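Local structure of bazooka, isoform C,LD29223p (Drosophila melanogaster, 5OAK) at residues A[34-39]-A[49-54]. The protein is a cell polarity protein whose first PDZ domain binds the C-terminal PDZ-binding motif of Par-6, and probably binds phosphoinositides. Sequence-based numbering, arbitrary orientation.
Sequences LVQHVE and LRRDDR
Arg51 leaves the turn with CG opposite its backbone N (chi1 177°) and its chain extended as far as NE, which carries the guanidinium toward the carbonyl of Gln36 on strand 33-38. There NH1 donates to Gln36 O at 2.8 Å, the oxygen lying at the edge of the guanidinium, in its plane, and NH1 approaching in the carbonyl plane, on a lone pair. Arginine suits the place because its extended chain brings a planar N-H edge to Gln36 O. The Gln36 amide, its plane 60° from the guanidinium, passes NH1 at NE2 without bonding to it. Val35, with CG1 anti to N, sets that methyl 3.5 Å from Arg50 O, while CG2 lies 3.8 Å from Asp53 CB and also meets Leu49 CD2. Replacing Val35 by an alanine removes both methyls and is likely to open a gap against Arg50 O, Asp53 CB and Leu49. Strand 33-38 lies between 21-25 and 54-58 in the antiparallel sheet of the PDZ domain, and a type II turn from Arg50 to Asp53 leads into strand 54-58. Val35 grips that turn through its backbone: its N donates to Asp53 O at 2.8 Å, almost straight at 173°, and its O accepts from Asp52 N. Asp53 suits the turn's last position because OD2 takes the Arg50 N-H from above the carboxylate plane, while OD1 forms a salt bridge with Arg90. Farther along, beta-branched Val38 lays CG2 3.6 Å from Leu49 O, and Leu49 turns inward against Leu21 and Val88.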
loop_
_atom_site.group_PDB
_atom_site.type_symbol
_atom_site.label_atom_id
_atom_site.label_comp_id
_atom_site.label_asym_id
_atom_site.label_seq_id
_atom_site.Cartn_x
_atom_site.Cartn_y
_atom_site.Cartn_z
ATOM N N LEU A 34 6.007 1.293 3.844
ATOM C CA LEU A 34 6.153 2.733 4.076
ATOM C C LEU A 34 5.946 3.484 2.765
ATOM O O LEU A 34 6.583 3.198 1.771
ATOM C CB LEU A 34 7.550 3.009 4.656
ATOM C CG LEU A 34 7.905 4.407 5.103
ATOM C CD1 LEU A 34 6.973 4.883 6.185
ATOM C CD2 LEU A 34 9.348 4.342 5.611
ATOM N N VAL A 35 5.030 4.441 2.744
ATOM C CA VAL A 35 4.801 5.198 1.511
ATOM C C VAL A 35 5.909 6.240 1.319
ATOM O O VAL A 35 6.129 7.086 2.192
ATOM C CB VAL A 35 3.402 5.858 1.561
ATOM C CG1 VAL A 35 3.165 6.748 0.285
ATOM C CG2 VAL A 35 2.319 4.758 1.670
ATOM N N GLN A 36 6.624 6.168 0.193
ATOM C CA GLN A 36 7.675 7.148 -0.051
ATOM C C GLN A 36 7.182 8.302 -0.909
ATOM O O GLN A 36 7.598 9.442 -0.731
ATOM C CB GLN A 36 8.864 6.480 -0.740
ATOM C CG GLN A 36 9.571 5.435 0.101
ATOM C CD GLN A 36 10.229 6.036 1.327
ATOM O OE1 GLN A 36 9.691 5.967 2.430
ATOM N NE2 GLN A 36 11.403 6.627 1.137
ATOM N N HIS A 37 6.267 8.053 -1.810
ATOM C CA HIS A 37 5.835 9.107 -2.705
ATOM C C HIS A 37 4.449 8.809 -3.196
ATOM O O HIS A 37 4.103 7.632 -3.373
ATOM C CB HIS A 37 6.776 9.228 -3.890
ATOM C CG HIS A 37 6.537 10.447 -4.697
ATOM N ND1 HIS A 37 5.965 10.408 -5.955
ATOM C CD2 HIS A 37 6.729 11.755 -4.406
ATOM C CE1 HIS A 37 5.865 11.639 -6.429
ATOM N NE2 HIS A 37 6.316 12.473 -5.512
ATOM N N VAL A 38 3.666 9.879 -3.366
ATOM C CA VAL A 38 2.325 9.777 -3.926
ATOM C C VAL A 38 2.274 10.796 -5.070
ATOM O O VAL A 38 2.571 12.001 -4.875
ATOM C CB VAL A 38 1.244 10.086 -2.876
ATOM C CG1 VAL A 38 -0.129 9.978 -3.503
ATOM C CG2 VAL A 38 1.361 9.096 -1.684
ATOM N N GLU A 39 1.894 10.333 -6.261
ATOM C CA GLU A 39 1.900 11.196 -7.440
ATOM C C GLU A 39 0.738 12.169 -7.372
ATOM O O GLU A 39 -0.391 11.769 -7.061
ATOM C CB GLU A 39 1.793 10.338 -8.698
ATOM C CG GLU A 39 2.933 9.325 -8.946
ATOM C CD GLU A 39 4.317 9.925 -9.019
ATOM O OE1 GLU A 39 4.480 11.089 -9.457
ATOM O OE2 GLU A 39 5.252 9.193 -8.654
ATOM N N LEU A 49 -3.838 8.874 0.545
ATOM C CA LEU A 49 -2.522 8.338 0.888
ATOM C C LEU A 49 -1.501 9.481 0.897
ATOM O O LEU A 49 -1.541 10.382 0.031
ATOM C CB LEU A 49 -2.090 7.275 -0.131
ATOM C CG LEU A 49 -2.519 5.851 0.129
ATOM C CD1 LEU A 49 -2.019 5.020 -1.019
ATOM C CD2 LEU A 49 -1.937 5.239 1.410
ATOM N N ARG A 50 -0.574 9.444 1.842
ATOM C CA ARG A 50 0.471 10.465 1.984
ATOM C C ARG A 50 1.828 9.854 2.256
ATOM O O ARG A 50 1.926 8.764 2.833
ATOM C CB ARG A 50 0.124 11.418 3.106
ATOM C CG ARG A 50 -1.124 12.202 2.788
ATOM C CD ARG A 50 -1.197 13.452 3.552
ATOM N NE ARG A 50 -1.606 13.180 4.911
ATOM C CZ ARG A 50 -2.868 13.098 5.317
ATOM N NH1 ARG A 50 -3.868 13.245 4.449
ATOM N NH2 ARG A 50 -3.119 12.876 6.602
ATOM N N ARG A 51 2.875 10.567 1.839
ATOM C CA ARG A 51 4.238 10.205 2.190
ATOM C C ARG A 51 4.352 9.939 3.708
ATOM O O ARG A 51 3.758 10.662 4.526
ATOM C CB ARG A 51 5.203 11.301 1.752
ATOM C CG ARG A 51 6.646 11.019 2.155
ATOM C CD ARG A 51 7.626 12.038 1.579
ATOM N NE ARG A 51 8.943 11.931 2.218
ATOM C CZ ARG A 51 9.903 11.045 1.908
ATOM N NH1 ARG A 51 9.728 10.132 0.941
ATOM N NH2 ARG A 51 11.060 11.084 2.575
ATOM N N ASP A 52 5.119 8.906 4.053
ATOM C CA ASP A 52 5.343 8.452 5.438
ATOM C C ASP A 52 4.136 7.731 6.093
ATOM O O ASP A 52 4.253 7.289 7.239
ATOM C CB ASP A 52 5.829 9.614 6.336
ATOM C CG ASP A 52 7.203 10.131 5.932
ATOM O OD1 ASP A 52 8.066 9.315 5.552
ATOM O OD2 ASP A 52 7.412 11.368 5.988
ATOM N N ASP A 53 3.035 7.518 5.362
ATOM C CA ASP A 53 2.033 6.558 5.821
ATOM C C ASP A 53 2.691 5.182 5.939
ATOM O O ASP A 53 3.480 4.804 5.072
ATOM C CB ASP A 53 0.916 6.382 4.809
ATOM C CG ASP A 53 -0.072 7.526 4.755
ATOM O OD1 ASP A 53 -0.086 8.433 5.643
ATOM O OD2 ASP A 53 -0.911 7.447 3.814
ATOM N N ARG A 54 2.318 4.419 6.953
ATOM C CA ARG A 54 2.689 3.018 7.032
ATOM C C ARG A 54 1.448 2.183 6.755
ATOM O O ARG A 54 0.483 2.226 7.506
ATOM C CB ARG A 54 3.263 2.670 8.405
ATOM C CG ARG A 54 3.743 1.233 8.506
ATOM C CD ARG A 54 4.825 1.066 9.560
ATOM N NE ARG A 54 4.267 1.102 10.901
ATOM C CZ ARG A 54 4.075 0.032 11.665
ATOM N NH1 ARG A 54 3.555 0.175 12.871
ATOM N NH2 ARG A 54 4.398 -1.173 11.227
#